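Local coordinates for protein xylulose kinase (Escherichia coli, PDB 2ITM) that phosphorylates D-xylulose to D-xylulose 5-phosphate with ATP, and more weakly 1-deoxy-D-xylulose, as a homodimeric sugar kinase of the FGGY family, at residues Y259-K269 / M377-P387; R363-A374 / Y401-S410. One frame throughout, in Å; residues are numbered along the deposited sequence.

Interaction 1 (Y259-K269 / M377-P387); sequences YFAVSEGFLSK and MDVVHACGIKP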
loop_
_atom_site.group_PDB
_atom_site.type_symbol
_atom_site.label_atom_id
_atom_site.label_comp_id
_atom_site.label_asym_id
_atom_site.label_seq_id
_atom_site.Cartn_x
_atom_site.Cartn_y
_atom_site.Cartn_z
ATOM N N TYR A 259 6.055 -20.978 -16.900
ATOM C CA TYR A 259 7.201 -21.870 -16.888
ATOM C C TYR A 259 6.809 -23.220 -17.445
ATOM O O TYR A 259 5.908 -23.865 -16.941
ATOM C CB TYR A 259 7.765 -22.006 -15.472
ATOM C CG TYR A 259 9.079 -22.751 -15.351
ATOM C CD1 TYR A 259 10.196 -22.357 -16.050
ATOM C CD2 TYR A 259 9.202 -23.841 -14.504
ATOM C CE1 TYR A 259 11.382 -23.031 -15.930
ATOM C CE2 TYR A 259 10.389 -24.521 -14.377
ATOM C CZ TYR A 259 11.477 -24.108 -15.095
ATOM O OH TYR A 259 12.658 -24.773 -14.973
ATOM N N PHE A 260 7.496 -23.628 -18.499
ATOM C CA PHE A 260 7.165 -24.835 -19.234
ATOM C C PHE A 260 8.392 -25.731 -19.269
ATOM O O PHE A 260 9.452 -25.310 -19.701
ATOM C CB PHE A 260 6.744 -24.458 -20.656
ATOM C CG PHE A 260 6.193 -25.589 -21.455
ATOM C CD1 PHE A 260 4.863 -25.628 -21.794
ATOM C CD2 PHE A 260 7.008 -26.590 -21.904
ATOM C CE1 PHE A 260 4.355 -26.658 -22.537
ATOM C CE2 PHE A 260 6.505 -27.626 -22.655
ATOM C CZ PHE A 260 5.180 -27.658 -22.965
ATOM N N ALA A 261 8.245 -26.943 -18.770
ATOM C CA ALA A 261 9.343 -27.878 -18.731
ATOM C C ALA A 261 8.919 -29.256 -19.194
ATOM O O ALA A 261 7.977 -29.828 -18.670
ATOM C CB ALA A 261 9.926 -27.942 -17.357
ATOM N N VAL A 262 9.628 -29.781 -20.177
ATOM C CA VAL A 262 9.428 -31.139 -20.637
ATOM C C VAL A 262 9.990 -32.145 -19.653
ATOM O O VAL A 262 11.119 -32.030 -19.231
ATOM C CB VAL A 262 10.099 -31.368 -21.981
ATOM C CG1 VAL A 262 9.947 -32.787 -22.398
ATOM C CG2 VAL A 262 9.534 -30.449 -23.016
ATOM N N SER A 263 9.179 -33.128 -19.298
ATOM C CA SER A 263 9.506 -34.050 -18.222
ATOM C C SER A 263 10.035 -35.370 -18.749
ATOM O O SER A 263 9.905 -35.676 -19.922
ATOM C CB SER A 263 8.304 -34.296 -17.316
ATOM O OG SER A 263 7.229 -34.883 -18.004
ATOM N N GLU A 264 10.615 -36.153 -17.853
ATOM C CA GLU A 264 10.942 -37.533 -18.132
ATOM C C GLU A 264 9.753 -38.460 -17.932
ATOM O O GLU A 264 9.459 -38.898 -16.827
ATOM C CB GLU A 264 12.130 -37.985 -17.294
ATOM C CG GLU A 264 12.817 -39.236 -17.802
ATOM C CD GLU A 264 13.442 -39.061 -19.170
ATOM O OE1 GLU A 264 14.395 -38.280 -19.292
ATOM O OE2 GLU A 264 12.987 -39.711 -20.120
ATOM N N GLY A 265 9.079 -38.744 -19.032
ATOM C CA GLY A 265 7.770 -39.335 -18.994
ATOM C C GLY A 265 6.772 -38.563 -18.171
ATOM O O GLY A 265 6.924 -37.378 -17.927
ATOM N N PHE A 266 5.740 -39.256 -17.723
ATOM C CA PHE A 266 4.655 -38.613 -17.020
ATOM C C PHE A 266 4.918 -38.425 -15.534
ATOM O O PHE A 266 5.229 -39.368 -14.821
ATOM C CB PHE A 266 3.360 -39.362 -17.245
ATOM C CG PHE A 266 2.217 -38.824 -16.469
ATOM C CD1 PHE A 266 1.892 -37.500 -16.547
ATOM C CD2 PHE A 266 1.474 -39.643 -15.670
ATOM C CE1 PHE A 266 0.849 -37.008 -15.836
ATOM C CE2 PHE A 266 0.427 -39.153 -14.964
ATOM C CZ PHE A 266 0.112 -37.837 -15.042
ATOM N N LEU A 267 4.790 -37.187 -15.082
ATOM C CA LEU A 267 4.996 -36.836 -13.689
ATOM C C LEU A 267 3.719 -36.300 -13.042
ATOM O O LEU A 267 3.113 -35.380 -13.555
ATOM C CB LEU A 267 6.109 -35.803 -13.567
ATOM C CG LEU A 267 7.532 -36.313 -13.733
ATOM C CD1 LEU A 267 8.505 -35.190 -13.637
ATOM C CD2 LEU A 267 7.826 -37.352 -12.681
ATOM N N SER A 268 3.358 -36.885 -11.915
ATOM C CA SER A 268 2.197 -36.456 -11.145
ATOM C C SER A 268 2.583 -36.002 -9.738
ATOM O O SER A 268 2.958 -36.808 -8.893
ATOM C CB SER A 268 1.190 -37.592 -11.055
ATOM O OG SER A 268 -0.109 -37.112 -10.793
ATOM N N LYS A 269 2.507 -34.704 -9.492
ATOM C CA LYS A 269 2.461 -34.186 -8.136
ATOM C C LYS A 269 1.390 -33.110 -8.042
ATOM O O LYS A 269 1.690 -31.923 -8.069
ATOM C CB LYS A 269 3.824 -33.611 -7.728
ATOM C CG LYS A 269 4.110 -33.671 -6.235
ATOM C CD LYS A 269 5.586 -33.925 -5.939
ATOM C CE LYS A 269 6.402 -32.640 -6.009
ATOM N NZ LYS A 269 6.587 -31.965 -4.705
ATOM N N MET A 377 9.855 -21.609 -10.119
ATOM C CA MET A 377 10.623 -22.659 -10.764
ATOM C C MET A 377 10.994 -23.808 -9.820
ATOM O O MET A 377 10.871 -24.964 -10.209
ATOM C CB MET A 377 11.854 -22.077 -11.458
ATOM C CG MET A 377 11.511 -21.156 -12.620
ATOM S SD MET A 377 12.880 -20.774 -13.701
ATOM C CE MET A 377 13.806 -19.672 -12.680
ATOM N N ASP A 378 11.420 -23.492 -8.608
ATOM C CA ASP A 378 11.751 -24.501 -7.613
ATOM C C ASP A 378 10.617 -25.506 -7.394
ATOM O O ASP A 378 10.840 -26.689 -7.324
ATOM C CB ASP A 378 12.104 -23.831 -6.287
ATOM C CG ASP A 378 13.480 -23.187 -6.293
ATOM O OD1 ASP A 378 14.260 -23.448 -7.211
ATOM O OD2 ASP A 378 13.853 -22.405 -5.411
ATOM N N VAL A 379 9.397 -25.004 -7.282
ATOM C CA VAL A 379 8.226 -25.842 -7.103
ATOM C C VAL A 379 8.063 -26.876 -8.249
ATOM O O VAL A 379 7.886 -28.056 -8.008
ATOM C CB VAL A 379 6.950 -24.988 -6.970
ATOM C CG1 VAL A 379 5.719 -25.858 -6.934
ATOM C CG2 VAL A 379 7.022 -24.108 -5.766
ATOM N N VAL A 380 8.151 -26.408 -9.484
ATOM C CA VAL A 380 8.142 -27.275 -10.647
ATOM C C VAL A 380 9.271 -28.300 -10.612
ATOM O O VAL A 380 9.068 -29.465 -10.897
ATOM C CB VAL A 380 8.160 -26.453 -11.934
ATOM C CG1 VAL A 380 8.554 -27.281 -13.118
ATOM C CG2 VAL A 380 6.805 -25.822 -12.157
ATOM N N HIS A 381 10.460 -27.851 -10.244
ATOM C CA HIS A 381 11.615 -28.721 -10.199
ATOM C C HIS A 381 11.423 -29.820 -9.164
ATOM O O HIS A 381 11.776 -30.958 -9.395
ATOM C CB HIS A 381 12.884 -27.916 -9.969
ATOM C CG HIS A 381 13.193 -26.959 -11.079
ATOM N ND1 HIS A 381 14.088 -25.926 -10.947
ATOM C CD2 HIS A 381 12.715 -26.880 -12.341
ATOM C CE1 HIS A 381 14.155 -25.255 -12.080
ATOM N NE2 HIS A 381 13.331 -25.814 -12.943
ATOM N N ALA A 382 10.817 -29.467 -8.044
ATOM C CA ALA A 382 10.579 -30.403 -6.967
ATOM C C ALA A 382 9.693 -31.563 -7.407
ATOM O O ALA A 382 9.604 -32.579 -6.730
ATOM C CB ALA A 382 9.973 -29.683 -5.792
ATOM N N CYS A 383 9.030 -31.384 -8.544
ATOM C CA CYS A 383 8.107 -32.376 -9.060
ATOM C C CYS A 383 8.898 -33.480 -9.743
ATOM O O CYS A 383 8.404 -34.575 -9.936
ATOM C CB CYS A 383 7.099 -31.743 -10.027
ATOM S SG CYS A 383 5.879 -30.649 -9.281
ATOM N N GLY A 384 10.139 -33.165 -10.094
ATOM C CA GLY A 384 11.033 -34.089 -10.761
ATOM C C GLY A 384 11.607 -33.565 -12.062
ATOM O O GLY A 384 11.941 -34.337 -12.941
ATOM N N ILE A 385 11.720 -32.252 -12.187
ATOM C CA ILE A 385 12.347 -31.643 -13.350
ATOM C C ILE A 385 13.732 -31.133 -12.997
ATOM O O ILE A 385 13.911 -30.474 -11.989
ATOM C CB ILE A 385 11.484 -30.481 -13.887
ATOM C CG1 ILE A 385 10.075 -30.959 -14.222
ATOM C CG2 ILE A 385 12.130 -29.847 -15.092
ATOM C CD1 ILE A 385 9.913 -31.448 -15.614
ATOM N N LYS A 386 14.713 -31.439 -13.829
ATOM C CA LYS A 386 16.072 -30.985 -13.590
ATOM C C LYS A 386 16.748 -30.456 -14.845
ATOM O O LYS A 386 17.360 -31.198 -15.598
ATOM C CB LYS A 386 16.902 -32.098 -12.955
ATOM C CG LYS A 386 18.349 -31.738 -12.652
ATOM C CD LYS A 386 18.478 -30.467 -11.853
ATOM C CE LYS A 386 19.257 -29.415 -12.620
ATOM N NZ LYS A 386 18.680 -28.041 -12.483
ATOM N N PRO A 387 16.633 -29.156 -15.055
ATOM C CA PRO A 387 17.126 -28.529 -16.275
ATOM C C PRO A 387 18.632 -28.289 -16.241
ATOM O O PRO A 387 19.165 -27.939 -15.205
ATOM C CB PRO A 387 16.362 -27.209 -16.319
ATOM C CG PRO A 387 15.915 -26.974 -14.957
ATOM C CD PRO A 387 15.701 -28.291 -14.320
HETATM O O HOH W 1 12.100 -34.716 -15.656
#

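Interaction 2 (R363-A374 / Y401-S410); sequences RAVLEGVGYALA and YWRQMLADIS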
loop_
_atom_site.group_PDB
_atom_site.type_symbol
_atom_site.label_atom_id
_atom_site.label_comp_id
_atom_site.label_asym_id
_atom_site.label_seq_id
_atom_site.Cartn_x
_atom_site.Cartn_y
_atom_site.Cartn_z
ATOM N N ARG A 363 14.660 -1.126 -7.184
ATOM C CA ARG A 363 15.366 -2.297 -6.717
ATOM C C ARG A 363 14.484 -3.352 -6.061
ATOM O O ARG A 363 14.646 -4.528 -6.315
ATOM C CB ARG A 363 16.476 -1.905 -5.773
ATOM C CG ARG A 363 17.821 -2.139 -6.346
ATOM C CD ARG A 363 18.473 -3.404 -5.929
ATOM N NE ARG A 363 19.905 -3.171 -5.865
ATOM C CZ ARG A 363 20.824 -4.108 -5.760
ATOM N NH1 ARG A 363 20.481 -5.381 -5.708
ATOM N NH2 ARG A 363 22.085 -3.767 -5.701
ATOM N N ALA A 364 13.570 -2.912 -5.213
ATOM C CA ALA A 364 12.673 -3.816 -4.515
ATOM C C ALA A 364 11.819 -4.655 -5.465
ATOM O O ALA A 364 11.710 -5.855 -5.312
ATOM C CB ALA A 364 11.818 -3.068 -3.555
ATOM N N VAL A 365 11.242 -4.006 -6.462
ATOM C CA VAL A 365 10.439 -4.680 -7.451
ATOM C C VAL A 365 11.185 -5.773 -8.198
ATOM O O VAL A 365 10.729 -6.899 -8.267
ATOM C CB VAL A 365 9.781 -3.689 -8.422
ATOM C CG1 VAL A 365 8.857 -4.407 -9.351
ATOM C CG2 VAL A 365 9.026 -2.643 -7.661
ATOM N N LEU A 366 12.348 -5.441 -8.733
ATOM C CA LEU A 366 13.151 -6.407 -9.456
ATOM C C LEU A 366 13.455 -7.627 -8.605
ATOM O O LEU A 366 13.313 -8.748 -9.046
ATOM C CB LEU A 366 14.448 -5.768 -9.946
ATOM C CG LEU A 366 14.330 -4.623 -10.950
ATOM C CD1 LEU A 366 15.691 -4.247 -11.514
ATOM C CD2 LEU A 366 13.376 -4.990 -12.043
ATOM N N GLU A 367 13.869 -7.383 -7.376
ATOM C CA GLU A 367 14.301 -8.447 -6.507
ATOM C C GLU A 367 13.126 -9.316 -6.082
ATOM O O GLU A 367 13.240 -10.529 -6.036
ATOM C CB GLU A 367 15.052 -7.895 -5.301
ATOM C CG GLU A 367 16.390 -7.274 -5.663
ATOM C CD GLU A 367 17.178 -6.766 -4.475
ATOM O OE1 GLU A 367 16.584 -6.217 -3.538
ATOM O OE2 GLU A 367 18.405 -6.907 -4.504
ATOM N N GLY A 368 11.999 -8.686 -5.791
ATOM C CA GLY A 368 10.806 -9.401 -5.377
ATOM C C GLY A 368 10.134 -10.229 -6.452
ATOM O O GLY A 368 9.737 -11.363 -6.226
ATOM N N VAL A 369 10.001 -9.656 -7.635
ATOM C CA VAL A 369 9.600 -10.434 -8.780
ATOM C C VAL A 369 10.574 -11.581 -9.009
ATOM O O VAL A 369 10.170 -12.705 -9.212
ATOM C CB VAL A 369 9.475 -9.574 -10.044
ATOM C CG1 VAL A 369 9.175 -10.446 -11.237
ATOM C CG2 VAL A 369 8.416 -8.525 -9.871
ATOM N N GLY A 370 11.859 -11.278 -8.961
ATOM C CA GLY A 370 12.890 -12.297 -8.976
ATOM C C GLY A 370 12.666 -13.417 -7.986
ATOM O O GLY A 370 12.714 -14.575 -8.341
ATOM N N TYR A 371 12.419 -13.055 -6.734
ATOM C CA TYR A 371 12.228 -14.029 -5.672
ATOM C C TYR A 371 11.033 -14.944 -5.949
ATOM O O TYR A 371 11.114 -16.145 -5.772
ATOM C CB TYR A 371 12.058 -13.341 -4.321
ATOM C CG TYR A 371 13.244 -12.543 -3.829
ATOM C CD1 TYR A 371 14.544 -12.911 -4.120
ATOM C CD2 TYR A 371 13.050 -11.414 -3.071
ATOM C CE1 TYR A 371 15.602 -12.174 -3.674
ATOM C CE2 TYR A 371 14.102 -10.671 -2.621
ATOM C CZ TYR A 371 15.377 -11.050 -2.921
ATOM O OH TYR A 371 16.403 -10.296 -2.455
ATOM N N ALA A 372 9.933 -14.333 -6.374
ATOM C CA ALA A 372 8.737 -15.043 -6.786
ATOM C C ALA A 372 8.991 -16.056 -7.905
ATOM O O ALA A 372 8.630 -17.214 -7.791
ATOM C CB ALA A 372 7.671 -14.064 -7.184
ATOM N N LEU A 373 9.629 -15.598 -8.971
ATOM C CA LEU A 373 9.918 -16.431 -10.119
ATOM C C LEU A 373 10.787 -17.638 -9.778
ATOM O O LEU A 373 10.562 -18.723 -10.271
ATOM C CB LEU A 373 10.551 -15.610 -11.238
ATOM C CG LEU A 373 9.681 -14.539 -11.902
ATOM C CD1 LEU A 373 10.458 -13.721 -12.889
ATOM C CD2 LEU A 373 8.430 -15.120 -12.523
ATOM N N ALA A 374 11.783 -17.430 -8.928
ATOM C CA ALA A 374 12.686 -18.490 -8.511
ATOM C C ALA A 374 11.980 -19.564 -7.694
ATOM O O ALA A 374 12.204 -20.745 -7.894
ATOM C CB ALA A 374 13.843 -17.919 -7.743
ATOM N N TYR A 401 20.884 -6.737 -17.032
ATOM C CA TYR A 401 21.000 -6.641 -15.597
ATOM C C TYR A 401 20.058 -7.602 -14.894
ATOM O O TYR A 401 20.457 -8.305 -13.983
ATOM C CB TYR A 401 20.743 -5.219 -15.126
ATOM C CG TYR A 401 20.868 -5.078 -13.636
ATOM C CD1 TYR A 401 21.985 -5.552 -12.977
ATOM C CD2 TYR A 401 19.867 -4.496 -12.888
ATOM C CE1 TYR A 401 22.108 -5.437 -11.629
ATOM C CE2 TYR A 401 19.977 -4.379 -11.531
ATOM C CZ TYR A 401 21.103 -4.856 -10.904
ATOM O OH TYR A 401 21.237 -4.747 -9.547
ATOM N N TRP A 402 18.805 -7.631 -15.322
ATOM C CA TRP A 402 17.814 -8.376 -14.605
ATOM C C TRP A 402 17.949 -9.860 -14.820
ATOM O O TRP A 402 17.810 -10.642 -13.914
ATOM C CB TRP A 402 16.408 -7.917 -14.948
ATOM C CG TRP A 402 15.393 -8.485 -14.014
ATOM C CD1 TRP A 402 15.405 -8.420 -12.654
ATOM C CD2 TRP A 402 14.235 -9.228 -14.362
ATOM N NE1 TRP A 402 14.321 -9.072 -12.132
ATOM C CE2 TRP A 402 13.583 -9.581 -13.162
ATOM C CE3 TRP A 402 13.673 -9.637 -15.566
ATOM C CZ2 TRP A 402 12.410 -10.308 -13.141
ATOM C CZ3 TRP A 402 12.516 -10.353 -15.536
ATOM C CH2 TRP A 402 11.893 -10.685 -14.334
ATOM N N ARG A 403 18.267 -10.229 -16.049
ATOM C CA ARG A 403 18.533 -11.608 -16.392
ATOM C C ARG A 403 19.601 -12.197 -15.489
ATOM O O ARG A 403 19.494 -13.335 -15.046
ATOM C CB ARG A 403 18.963 -11.722 -17.853
ATOM C CG ARG A 403 17.839 -11.575 -18.880
ATOM C CD ARG A 403 18.157 -12.180 -20.223
ATOM N NE ARG A 403 19.365 -11.595 -20.785
ATOM C CZ ARG A 403 19.411 -10.459 -21.456
ATOM N NH1 ARG A 403 18.318 -9.759 -21.666
ATOM N NH2 ARG A 403 20.564 -10.012 -21.916
ATOM N N GLN A 404 20.640 -11.417 -15.227
ATOM C CA GLN A 404 21.707 -11.842 -14.345
ATOM C C GLN A 404 21.273 -11.916 -12.899
ATOM O O GLN A 404 21.622 -12.841 -12.198
ATOM C CB GLN A 404 22.888 -10.901 -14.445
ATOM C CG GLN A 404 24.065 -11.369 -13.649
ATOM C CD GLN A 404 24.635 -12.642 -14.185
ATOM O OE1 GLN A 404 24.910 -13.567 -13.436
ATOM N NE2 GLN A 404 24.819 -12.695 -15.491
ATOM N N MET A 405 20.535 -10.909 -12.463
ATOM C CA MET A 405 19.935 -10.922 -11.158
ATOM C C MET A 405 19.112 -12.165 -10.987
ATOM O O MET A 405 19.159 -12.801 -9.940
ATOM C CB MET A 405 19.083 -9.685 -10.922
ATOM C CG MET A 405 18.328 -9.727 -9.605
ATOM S SD MET A 405 17.240 -8.351 -9.300
ATOM C CE MET A 405 18.431 -7.095 -9.015
ATOM N N LEU A 406 18.347 -12.521 -12.013
ATOM C CA LEU A 406 17.533 -13.729 -11.991
ATOM C C LEU A 406 18.369 -14.984 -11.855
ATOM O O LEU A 406 17.974 -15.930 -11.202
ATOM C CB LEU A 406 16.700 -13.836 -13.255
ATOM C CG LEU A 406 15.211 -13.545 -13.177
ATOM C CD1 LEU A 406 14.967 -12.298 -12.400
ATOM C CD2 LEU A 406 14.619 -13.440 -14.552
ATOM N N ALA A 407 19.524 -14.976 -12.492
ATOM C CA ALA A 407 20.439 -16.082 -12.389
ATOM C C ALA A 407 21.105 -16.166 -11.020
ATOM O O ALA A 407 21.282 -17.240 -10.475
ATOM C CB ALA A 407 21.464 -15.987 -13.477
ATOM N N ASP A 408 21.454 -15.012 -10.474
ATOM C CA ASP A 408 22.105 -14.928 -9.181
ATOM C C ASP A 408 21.189 -15.410 -8.084
ATOM O O ASP A 408 21.572 -16.191 -7.231
ATOM C CB ASP A 408 22.524 -13.488 -8.915
ATOM C CG ASP A 408 23.623 -12.999 -9.852
ATOM O OD1 ASP A 408 24.321 -13.827 -10.458
ATOM O OD2 ASP A 408 23.856 -11.794 -10.011
ATOM N N ILE A 409 19.955 -14.927 -8.132
ATOM C CA ILE A 409 18.895 -15.310 -7.218
ATOM C C ILE A 409 18.566 -16.785 -7.296
ATOM O O ILE A 409 18.456 -17.444 -6.284
ATOM C CB ILE A 409 17.636 -14.474 -7.495
ATOM C CG1 ILE A 409 17.801 -13.071 -6.942
ATOM C CG2 ILE A 409 16.426 -15.119 -6.896
ATOM C CD1 ILE A 409 16.646 -12.204 -7.180
ATOM N N SER A 410 18.402 -17.296 -8.504
ATOM C CA SER A 410 17.810 -18.601 -8.708
ATOM C C SER A 410 18.799 -19.748 -8.645
ATOM O O SER A 410 18.417 -20.878 -8.397
ATOM C CB SER A 410 17.053 -18.646 -10.025
ATOM O OG SER A 410 17.921 -18.810 -11.112
#

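Interaction 1 (Y259-K269 / M377-P387)
Tyr-259 and His-381 supply the direct polar link between strand 257-262 and the end of helix 358-381: OH and NE2 are 2.4 Å apart, a very short hydrogen bond in which either could be donor. The hydroxyl meets NE2 at the imidazole edge. A first torsion of -172° sets the tyrosine ring opposite its own amide nitrogen and carries it across to the helix. A water accepts from Glu-264 N and donates to Gly-384 O, bridging the two segments.

The aromatic contacts gather on the tyrosine ring. Met-377 lays CG over the centre of one face as a CH-pi contact, 3.7 Å from the centroid, while SD sits obliquely in a Met-aromatic contact; Val-380 CG1 comes to the edge, 3.5 Å from Tyr-259 CE2.

Further along, aliphatic groups do the packing. Ile-385 sets CG2 3.7 Å from Ala-261 CB and CD1 against Ser-263 CB, and Leu-267 CD1 lies 3.6 Å from Gly-384 O. Gly-384 has positive phi just past the helix, and a CB there would press on Leu-267.

Chemically, the hydroxyl bond together with the packing of Met-377 and Val-380 probably limits how the phenol ring can turn, and is likely to hold the helix end to the sheet.

Interaction 2 (R363-A374 / Y401-S410)
Arg-363 opens the helix-helix contact by placing its guanidinium across the end of Tyr-401: Tyr-401 OH stands over the centre of that group, 3.9 Å from Arg-363 CZ, with the two planes 85° apart. Arg-363 NH1 also forms a salt bridge with Glu-367 OE2 at 2.8 Å. Leu-366 meets Trp-402 twice: its CD2 lies over the indole, and its backbone O accepts from Trp-402 NE1 at 3.3 Å, nearly straight (162°), with the donor above the carbonyl plane. Gly-370 N reaches the same oxygen from the opposite face. Glu-367 CG then touches Met-405 SD, 3.9 Å away.

Val-369 CG1 closes on the six-membered ring of Trp-402. At Gly-370 the absence of a side chain admits Ile-409, whose CD1 packs 3.7 Å from Tyr-371 CE1. Leu-373 CD1 lies 3.7 Å from Trp-402 CH2. Replacing Trp-402 by an alanine would probably open a gap among Leu-366, Val-369 and Leu-373 and cost the Leu-366 carbonyl its second donor. Ala-374 CB meets Ile-409 CG2.

Segments 363-374 and 401-410 cross at -51° in the actin-like ATPase fold of the C-terminal FGGY domain. With Trp-402 and Ile-409 as knobs, they exemplify knobs-into-holes packing, where a glycine such as Gly-370 lets a neighbouring helix's side chain come close.

From the N terminus, the chain first passes strand 257-262 and the loop running to Lys-269, then continues through helix 294-304 and strand 345-353 into helix 358-381. Residues 363-374 on that helix enter interaction 2, and only afterwards does its C-terminal part, with the residues that follow, close the long loop of interaction 1 over 107 intervening residues. Strand 390-393 follows, and helix 400-410 closes the short loop of interaction 2. The two closures therefore cross rather than nest, with centres 21 Å apart. Helix 358-381 is shared: one end is tied to the seven-stranded sheet, the middle to helix 400-410, all within the C-terminal FGGY domain.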